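IG hypothetical 16092 (Bacillus cereus ATCC 14579, PDB 1YQH) is of uncharacterised function but belongs to the UPF0045 (thiamine-binding-protein-like) family and may bind thiamine or a related small molecule. Local coordinates at residues V8-S13 / D59-A64; E32-S37 / T48-E53; S37-E42 / L54-D59. All coordinates share one frame; numbering follows the deposited sequence.

Contact 1. Residues V8-S13 / D59-A64; sequences VTMSFS and DVVKRA
Val61 rests on Phe12 and touches Met10, a selenomethionine in this crystal, where helix 54-70 lies over strand 8-17 in a ferredoxin-like beta-alpha-beta-beta-alpha-beta fold. Its CG2 sits over one face of the Phe12 ring as a CH-pi contact, 4.2 Å from the ring centroid and 24° off the normal. The same methyl is also 4.0 Å from Met10 SE, so it fills the angle between the two strand side chains. The other branch, Val61 CG1, is 4.0 Å from Phe12 CD1, valine and ring lying alongside with their tips pointing opposite ways. One helical turn on, Ala64 CB comes obliquely to Phe12 CE1 at 3.7 Å; a single methyl suits this position, because the ring reaches so far up to the helix. Phe12 can do so with CG between its backbone N and carbonyl carbon (chi1 86°). Met10 carries its selenium to the helix on two extended torsions, and the bend at chi3 directs only the terminal methyl CE, toward Leu57.

The axes of segments 8-13 and 59-64 run almost parallel, 6° apart and 9.8 Å from each other, and the alternation of the strand places Met10 and Phe12 on the helix side. Ser11 and Ser13 lie on the other face, where Ser11 OG hydrogen-bonds Glu47 OE1 of the second subunit. Val34 of helix 23-36 also packs on Phe12, while Ile80 of strand 75-84 touches both Met10 and Val61. On the helix itself, Arg63 NE reaches back one turn to Asp59 OD2, 2.8 Å away, arriving from above the carboxylate plane.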
loop_
_atom_site.group_PDB
_atom_site.type_symbol
_atom_site.label_atom_id
_atom_site.label_comp_id
_atom_site.label_asym_id
_atom_site.label_seq_id
_atom_site.Cartn_x
_atom_site.Cartn_y
_atom_site.Cartn_z
ATOM N N VAL A 8 2.872 -6.183 -17.138
ATOM C CA VAL A 8 2.446 -6.133 -15.741
ATOM C C VAL A 8 1.276 -5.149 -15.677
ATOM O O VAL A 8 1.059 -4.330 -16.590
ATOM C CB VAL A 8 3.575 -5.707 -14.730
ATOM C CG1 VAL A 8 4.781 -6.631 -14.841
ATOM C CG2 VAL A 8 3.991 -4.246 -14.911
ATOM N N THR A 9 0.508 -5.252 -14.606
ATOM C CA THR A 9 -0.443 -4.227 -14.236
ATOM C C THR A 9 0.045 -3.678 -12.879
ATOM O O THR A 9 0.575 -4.426 -12.054
ATOM C CB THR A 9 -1.874 -4.822 -14.183
ATOM O OG1 THR A 9 -2.224 -5.311 -15.498
ATOM C CG2 THR A 9 -2.894 -3.779 -13.765
HETATM N N MSE A 10 -0.104 -2.376 -12.679
HETATM C CA MSE A 10 0.441 -1.696 -11.513
HETATM C C MSE A 10 -0.530 -0.580 -11.130
HETATM O O MSE A 10 -1.258 -0.074 -11.989
HETATM C CB MSE A 10 1.793 -1.098 -11.908
HETATM C CG MSE A 10 2.580 -0.445 -10.806
HETATM SE SE MSE A 10 4.189 0.327 -11.562
HETATM C CE MSE A 10 5.113 -1.314 -12.152
ATOM N N SER A 11 -0.584 -0.230 -9.847
ATOM C CA SER A 11 -1.167 1.039 -9.466
ATOM C C SER A 11 -0.179 1.819 -8.634
ATOM O O SER A 11 0.739 1.239 -8.032
ATOM C CB SER A 11 -2.498 0.859 -8.720
ATOM O OG SER A 11 -2.305 0.248 -7.460
ATOM N N PHE A 12 -0.341 3.135 -8.615
ATOM C CA PHE A 12 0.522 3.950 -7.779
ATOM C C PHE A 12 -0.176 5.225 -7.380
ATOM O O PHE A 12 -1.147 5.665 -8.022
ATOM C CB PHE A 12 1.852 4.269 -8.510
ATOM C CG PHE A 12 1.786 5.481 -9.417
ATOM C CD1 PHE A 12 2.325 6.708 -9.004
ATOM C CD2 PHE A 12 1.193 5.401 -10.682
ATOM C CE1 PHE A 12 2.277 7.833 -9.825
ATOM C CE2 PHE A 12 1.144 6.523 -11.513
ATOM C CZ PHE A 12 1.682 7.742 -11.090
ATOM N N SER A 13 0.333 5.825 -6.318
ATOM C CA SER A 13 -0.106 7.150 -5.924
ATOM C C SER A 13 1.069 7.935 -5.365
ATOM O O SER A 13 2.043 7.338 -4.896
ATOM C CB SER A 13 -1.239 7.048 -4.899
ATOM O OG SER A 13 -0.839 6.279 -3.784
ATOM N N ASP A 59 9.712 3.378 -14.367
ATOM C CA ASP A 59 10.266 4.663 -14.769
ATOM C C ASP A 59 9.199 5.764 -14.796
ATOM O O ASP A 59 9.486 6.914 -14.419
ATOM C CB ASP A 59 10.983 4.572 -16.118
ATOM C CG ASP A 59 11.712 5.863 -16.457
ATOM O OD1 ASP A 59 12.631 6.244 -15.696
ATOM O OD2 ASP A 59 11.338 6.500 -17.458
ATOM N N VAL A 60 7.979 5.422 -15.221
ATOM C CA VAL A 60 6.862 6.379 -15.148
ATOM C C VAL A 60 6.636 6.840 -13.708
ATOM O O VAL A 60 6.509 8.040 -13.442
ATOM C CB VAL A 60 5.550 5.817 -15.776
ATOM C CG1 VAL A 60 4.345 6.714 -15.461
ATOM C CG2 VAL A 60 5.733 5.667 -17.269
ATOM N N VAL A 61 6.605 5.890 -12.781
ATOM C CA VAL A 61 6.398 6.230 -11.380
ATOM C C VAL A 61 7.538 7.119 -10.836
ATOM O O VAL A 61 7.295 8.118 -10.147
ATOM C CB VAL A 61 6.224 4.954 -10.518
ATOM C CG1 VAL A 61 6.055 5.351 -9.031
ATOM C CG2 VAL A 61 4.998 4.157 -10.987
ATOM N N LYS A 62 8.780 6.744 -11.135
ATOM C CA LYS A 62 9.939 7.549 -10.713
ATOM C C LYS A 62 9.841 8.979 -11.232
ATOM O O LYS A 62 10.104 9.942 -10.509
ATOM C CB LYS A 62 11.237 6.901 -11.196
ATOM C CG LYS A 62 11.557 5.634 -10.430
ATOM C CD LYS A 62 12.556 4.758 -11.169
ATOM C CE LYS A 62 13.913 5.394 -11.219
ATOM N NZ LYS A 62 14.922 4.503 -11.889
ATOM N N ARG A 63 9.437 9.121 -12.487
ATOM C CA ARG A 63 9.371 10.457 -13.059
ATOM C C ARG A 63 8.185 11.233 -12.505
ATOM O O ARG A 63 8.254 12.461 -12.392
ATOM C CB ARG A 63 9.397 10.406 -14.584
ATOM C CG ARG A 63 10.782 10.016 -15.080
ATOM C CD ARG A 63 10.904 10.092 -16.580
ATOM N NE ARG A 63 10.110 9.056 -17.210
ATOM C CZ ARG A 63 8.994 9.306 -17.872
ATOM N NH1 ARG A 63 8.582 10.554 -17.992
ATOM N NH2 ARG A 63 8.305 8.312 -18.414
ATOM N N ALA A 64 7.124 10.505 -12.137
ATOM C CA ALA A 64 5.917 11.106 -11.548
ATOM C C ALA A 64 6.261 11.688 -10.193
ATOM O O ALA A 64 5.925 12.830 -9.904
ATOM C CB ALA A 64 4.792 10.064 -11.405
#

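Contact 2. Residues E32-S37 / T48-E53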
loop_
_atom_site.group_PDB
_atom_site.type_symbol
_atom_site.label_atom_id
_atom_site.label_comp_id
_atom_site.label_asym_id
_atom_site.label_seq_id
_atom_site.Cartn_x
_atom_site.Cartn_y
_atom_site.Cartn_z
ATOM N N GLU A 32 0.413 14.238 -15.230
ATOM C CA GLU A 32 0.887 14.647 -16.560
ATOM C C GLU A 32 1.966 13.687 -17.079
ATOM O O GLU A 32 1.980 13.325 -18.267
ATOM C CB GLU A 32 1.411 16.081 -16.522
ATOM C CG GLU A 32 1.774 16.649 -17.884
ATOM C CD GLU A 32 2.206 18.099 -17.798
ATOM O OE1 GLU A 32 1.548 18.947 -18.439
ATOM O OE2 GLU A 32 3.189 18.388 -17.082
ATOM N N VAL A 33 2.862 13.254 -16.195
ATOM C CA VAL A 33 3.884 12.284 -16.591
ATOM C C VAL A 33 3.211 11.011 -17.125
ATOM O O VAL A 33 3.591 10.503 -18.184
ATOM C CB VAL A 33 4.840 11.948 -15.430
ATOM C CG1 VAL A 33 5.757 10.778 -15.798
ATOM C CG2 VAL A 33 5.663 13.188 -15.041
ATOM N N VAL A 34 2.192 10.529 -16.410
ATOM C CA VAL A 34 1.440 9.342 -16.831
ATOM C C VAL A 34 0.787 9.610 -18.187
ATOM O O VAL A 34 0.894 8.800 -19.111
ATOM C CB VAL A 34 0.374 8.958 -15.797
ATOM C CG1 VAL A 34 -0.482 7.803 -16.306
ATOM C CG2 VAL A 34 1.046 8.593 -14.454
ATOM N N GLN A 35 0.179 10.783 -18.318
ATOM C CA GLN A 35 -0.570 11.117 -19.539
ATOM C C GLN A 35 0.349 11.163 -20.750
ATOM O O GLN A 35 -0.050 10.781 -21.859
ATOM C CB GLN A 35 -1.299 12.447 -19.364
ATOM C CG GLN A 35 -2.488 12.358 -18.367
ATOM C CD GLN A 35 -3.088 13.711 -18.010
ATOM O OE1 GLN A 35 -4.299 13.826 -17.753
ATOM N NE2 GLN A 35 -2.260 14.734 -17.997
ATOM N N GLN A 36 1.571 11.646 -20.529
ATOM C CA GLN A 36 2.547 11.809 -21.600
ATOM C C GLN A 36 3.367 10.558 -21.924
ATOM O O GLN A 36 4.167 10.584 -22.867
ATOM C CB GLN A 36 3.482 12.977 -21.268
ATOM C CG GLN A 36 2.764 14.321 -21.184
ATOM C CD GLN A 36 3.683 15.445 -20.751
ATOM O OE1 GLN A 36 4.716 15.210 -20.120
ATOM N NE2 GLN A 36 3.306 16.674 -21.081
ATOM N N SER A 37 3.174 9.478 -21.164
ATOM C CA SER A 37 4.040 8.296 -21.266
ATOM C C SER A 37 3.760 7.380 -22.453
ATOM O O SER A 37 4.659 6.683 -22.895
ATOM C CB SER A 37 3.984 7.464 -19.986
ATOM O OG SER A 37 2.711 6.869 -19.812
ATOM N N THR A 48 -3.604 5.458 -9.409
ATOM C CA THR A 48 -3.658 5.439 -10.876
ATOM C C THR A 48 -3.157 4.078 -11.319
ATOM O O THR A 48 -2.098 3.623 -10.849
ATOM C CB THR A 48 -2.778 6.571 -11.453
ATOM O OG1 THR A 48 -3.423 7.816 -11.174
ATOM C CG2 THR A 48 -2.565 6.436 -12.984
ATOM N N THR A 49 -3.924 3.429 -12.193
ATOM C CA THR A 49 -3.579 2.106 -12.709
ATOM C C THR A 49 -2.805 2.273 -14.014
ATOM O O THR A 49 -3.182 3.117 -14.830
ATOM C CB THR A 49 -4.852 1.282 -12.989
ATOM O OG1 THR A 49 -5.645 1.229 -11.797
ATOM C CG2 THR A 49 -4.481 -0.151 -13.426
ATOM N N LEU A 50 -1.750 1.470 -14.184
ATOM C CA LEU A 50 -0.933 1.402 -15.402
ATOM C C LEU A 50 -0.843 -0.032 -15.918
ATOM O O LEU A 50 -0.880 -0.989 -15.136
ATOM C CB LEU A 50 0.499 1.887 -15.119
ATOM C CG LEU A 50 0.687 3.218 -14.391
ATOM C CD1 LEU A 50 2.154 3.473 -14.055
ATOM C CD2 LEU A 50 0.119 4.375 -15.233
ATOM N N GLU A 51 -0.702 -0.178 -17.237
ATOM C CA GLU A 51 -0.472 -1.490 -17.826
ATOM C C GLU A 51 0.673 -1.363 -18.818
ATOM O O GLU A 51 0.714 -0.409 -19.579
ATOM C CB GLU A 51 -1.744 -1.953 -18.543
ATOM C CG GLU A 51 -1.627 -3.299 -19.227
ATOM C CD GLU A 51 -2.881 -3.639 -20.018
ATOM O OE1 GLU A 51 -3.882 -4.036 -19.405
ATOM O OE2 GLU A 51 -2.873 -3.507 -21.253
ATOM N N GLY A 52 1.599 -2.319 -18.799
ATOM C CA GLY A 52 2.709 -2.304 -19.750
ATOM C C GLY A 52 3.942 -3.000 -19.217
ATOM O O GLY A 52 3.857 -3.866 -18.346
ATOM N N GLU A 53 5.087 -2.629 -19.775
ATOM C CA GLU A 53 6.356 -3.260 -19.427
ATOM C C GLU A 53 6.836 -2.819 -18.038
ATOM O O GLU A 53 6.815 -1.631 -17.710
ATOM C CB GLU A 53 7.387 -2.879 -20.480
ATOM C CG GLU A 53 8.757 -3.441 -20.243
ATOM C CD GLU A 53 9.824 -2.747 -21.078
ATOM O OE1 GLU A 53 9.526 -2.332 -22.233
ATOM O OE2 GLU A 53 10.963 -2.626 -20.580
#
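In the helix-on-sheet layer of the ferredoxin-like fold, Val34 of helix 23-36 packs on Leu50 and Thr48 of strand 48-52. Toward that strand a single methyl makes the contact: Val34 CG1, set anti to the backbone N (chi1 175°), lies 3.6 Å from Leu50 CD2 and 4.2 Å from Thr48 CG2. The valine and leucine meet at a slant, whereas Val34 and Thr48 stand methyl end against methyl end. Thr48 suits this buried place because its methyl, rather than its hydroxyl, is presented to the helix. Thr49, between Thr48 and Leu50 in the strand, points to the opposite side of the sheet, toward Ala45 of the second subunit. Phe12 of the neighbouring strand and Tyr41 of strand 40-43 both touch Val34 and Leu50, extending the same apolar patch.

Where the chain leaves the helix, Ser37 curls back on Val34. Its OG donates to Val34 O at 2.7 Å, tilted 18° from the carbonyl plane, and its backbone N adds a second bond to the same oxygen at 3.1 Å. Between the two segments, by contrast, only carbon atoms meet, so the contact rests on dispersion and the burial of apolar surface.

Contact 3. Residues S37-E42 / L54-D59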
loop_
_atom_site.group_PDB
_atom_site.type_symbol
_atom_site.label_atom_id
_atom_site.label_comp_id
_atom_site.label_asym_id
_atom_site.label_seq_id
_atom_site.Cartn_x
_atom_site.Cartn_y
_atom_site.Cartn_z
ATOM N N SER A 37 3.174 9.478 -21.164
ATOM C CA SER A 37 4.040 8.296 -21.266
ATOM C C SER A 37 3.760 7.380 -22.453
ATOM O O SER A 37 4.659 6.683 -22.895
ATOM C CB SER A 37 3.984 7.464 -19.986
ATOM O OG SER A 37 2.711 6.869 -19.812
ATOM N N GLY A 38 2.510 7.350 -22.901
ATOM C CA GLY A 38 2.071 6.415 -23.945
ATOM C C GLY A 38 1.451 5.108 -23.463
ATOM O O GLY A 38 0.881 4.375 -24.265
ATOM N N VAL A 39 1.591 4.776 -22.175
ATOM C CA VAL A 39 1.039 3.505 -21.672
ATOM C C VAL A 39 -0.431 3.637 -21.368
ATOM O O VAL A 39 -0.912 4.739 -21.076
ATOM C CB VAL A 39 1.798 2.969 -20.405
ATOM C CG1 VAL A 39 3.308 2.950 -20.661
ATOM C CG2 VAL A 39 1.453 3.783 -19.178
ATOM N N ARG A 40 -1.152 2.522 -21.464
ATOM C CA ARG A 40 -2.548 2.492 -21.032
ATOM C C ARG A 40 -2.641 2.789 -19.532
ATOM O O ARG A 40 -1.887 2.231 -18.734
ATOM C CB ARG A 40 -3.163 1.129 -21.316
ATOM C CG ARG A 40 -4.614 1.082 -20.879
ATOM C CD ARG A 40 -5.308 -0.160 -21.318
ATOM N NE ARG A 40 -6.618 -0.210 -20.682
ATOM C CZ ARG A 40 -7.404 -1.279 -20.674
ATOM N NH1 ARG A 40 -7.011 -2.403 -21.254
ATOM N NH2 ARG A 40 -8.573 -1.224 -20.058
ATOM N N TYR A 41 -3.576 3.656 -19.144
ATOM C CA TYR A 41 -3.749 3.983 -17.732
ATOM C C TYR A 41 -5.193 4.346 -17.404
ATOM O O TYR A 41 -6.009 4.602 -18.293
ATOM C CB TYR A 41 -2.830 5.160 -17.343
ATOM C CG TYR A 41 -3.264 6.476 -17.952
ATOM C CD1 TYR A 41 -2.783 6.886 -19.206
ATOM C CD2 TYR A 41 -4.187 7.301 -17.292
ATOM C CE1 TYR A 41 -3.207 8.116 -19.774
ATOM C CE2 TYR A 41 -4.621 8.503 -17.847
ATOM C CZ TYR A 41 -4.129 8.897 -19.086
ATOM O OH TYR A 41 -4.566 10.077 -19.621
ATOM N N GLU A 42 -5.498 4.357 -16.109
ATOM C CA GLU A 42 -6.745 4.907 -15.619
ATOM C C GLU A 42 -6.512 5.545 -14.265
ATOM O O GLU A 42 -6.002 4.896 -13.351
ATOM C CB GLU A 42 -7.804 3.822 -15.502
ATOM C CG GLU A 42 -9.174 4.356 -15.122
ATOM C CD GLU A 42 -10.172 3.234 -14.955
ATOM O OE1 GLU A 42 -11.080 3.132 -15.799
ATOM O OE2 GLU A 42 -10.022 2.433 -14.010
ATOM N N LEU A 54 7.279 -3.779 -17.227
ATOM C CA LEU A 54 7.684 -3.478 -15.847
ATOM C C LEU A 54 8.620 -2.268 -15.720
ATOM O O LEU A 54 8.320 -1.357 -14.971
ATOM C CB LEU A 54 8.338 -4.704 -15.195
ATOM C CG LEU A 54 8.831 -4.533 -13.741
ATOM C CD1 LEU A 54 7.692 -4.161 -12.761
ATOM C CD2 LEU A 54 9.556 -5.790 -13.297
ATOM N N ASP A 55 9.755 -2.283 -16.422
ATOM C CA ASP A 55 10.731 -1.198 -16.286
ATOM C C ASP A 55 10.188 0.144 -16.793
ATOM O O ASP A 55 10.484 1.189 -16.216
ATOM C CB ASP A 55 12.050 -1.533 -17.001
ATOM C CG ASP A 55 12.825 -2.658 -16.326
ATOM O OD1 ASP A 55 12.560 -2.974 -15.159
ATOM O OD2 ASP A 55 13.726 -3.222 -16.968
ATOM N N VAL A 56 9.400 0.109 -17.865
ATOM C CA VAL A 56 8.772 1.318 -18.396
ATOM C C VAL A 56 7.841 1.914 -17.351
ATOM O O VAL A 56 7.896 3.111 -17.091
ATOM C CB VAL A 56 8.010 1.054 -19.727
ATOM C CG1 VAL A 56 7.215 2.292 -20.182
ATOM C CG2 VAL A 56 8.996 0.626 -20.803
ATOM N N LEU A 57 7.004 1.075 -16.752
ATOM C CA LEU A 57 6.080 1.535 -15.716
ATOM C C LEU A 57 6.789 2.068 -14.467
ATOM O O LEU A 57 6.421 3.117 -13.957
ATOM C CB LEU A 57 5.086 0.430 -15.358
ATOM C CG LEU A 57 3.778 0.383 -16.167
ATOM C CD1 LEU A 57 3.953 0.591 -17.658
ATOM C CD2 LEU A 57 3.019 -0.926 -15.885
ATOM N N LEU A 58 7.806 1.357 -13.979
ATOM C CA LEU A 58 8.568 1.865 -12.837
ATOM C C LEU A 58 9.225 3.213 -13.144
ATOM O O LEU A 58 9.282 4.091 -12.280
ATOM C CB LEU A 58 9.604 0.851 -12.339
ATOM C CG LEU A 58 8.988 -0.387 -11.687
ATOM C CD1 LEU A 58 10.077 -1.447 -11.544
ATOM C CD2 LEU A 58 8.361 -0.023 -10.327
ATOM N N ASP A 59 9.712 3.378 -14.367
ATOM C CA ASP A 59 10.266 4.663 -14.769
ATOM C C ASP A 59 9.199 5.764 -14.796
ATOM O O ASP A 59 9.486 6.914 -14.419
ATOM C CB ASP A 59 10.983 4.572 -16.118
ATOM C CG ASP A 59 11.712 5.863 -16.457
ATOM O OD1 ASP A 59 12.631 6.244 -15.696
ATOM O OD2 ASP A 59 11.338 6.500 -17.458
#
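Val39 meets Val56 and Leu57 of helix 54-70 from the short connection that leads into strand 40-43. At its CB the side chain forks, and the two methyls have different tasks. CG1, anti to the carbonyl carbon (chi1 -50°), turns to the helix: it is 3.9 Å from Leu57 CD1 and 4.0 Å from Val56 CG1, thus bridging two successive residues. The two valines lie flank to flank, their branches heading opposite ways, while Leu57 comes across at an angle. CG2 stays with its own segment, 3.4 Å from Ser37 OG. A beta-branched residue fits well, since the fork lets one methyl meet the helix while the other packs on Ser37.

The turn before it sets this position. Gly38, the first residue to leave helical geometry, has a positive phi of 94°, which glycine accepts readily, and beyond it Val39 N gives a weak hydrogen bond of 3.3 Å to Ser37 OG. Leu57 is the more buried helix partner; Val56 lies at the exposed margin and is covered only in part by Val39. Along the same helix, Asp55 forms a salt bridge with Lys62 of the third subunit. Val39 lies between the end of helix 23-36 and the first turns of helix 54-70, beside strand 48-52, whose Leu50 touches Leu57, while Leu57 also packs on Val8 and Met10 of strand 8-17.

From the N terminus, strand 8-17 opens the longest of the three loops, which contact 1 closes when helix 54-70 returns over the strand. Contacts 2 and 3 both fall within that span. Helix 23-36 leads through Ser37, common to both, into strand 40-43; contact 2 then closes on strand 48-52 before contact 3 closes on the first turns of helix 54-70, so the two loops cross. Asp59 belongs to both contact 1 and contact 3. Backbone pairing of 8-13 with 48-53, and of 48-53 with 37-42, joins the strand segments edge to edge, and the three contacts together tie helices 23-36 and 54-70 onto one face of the sheet.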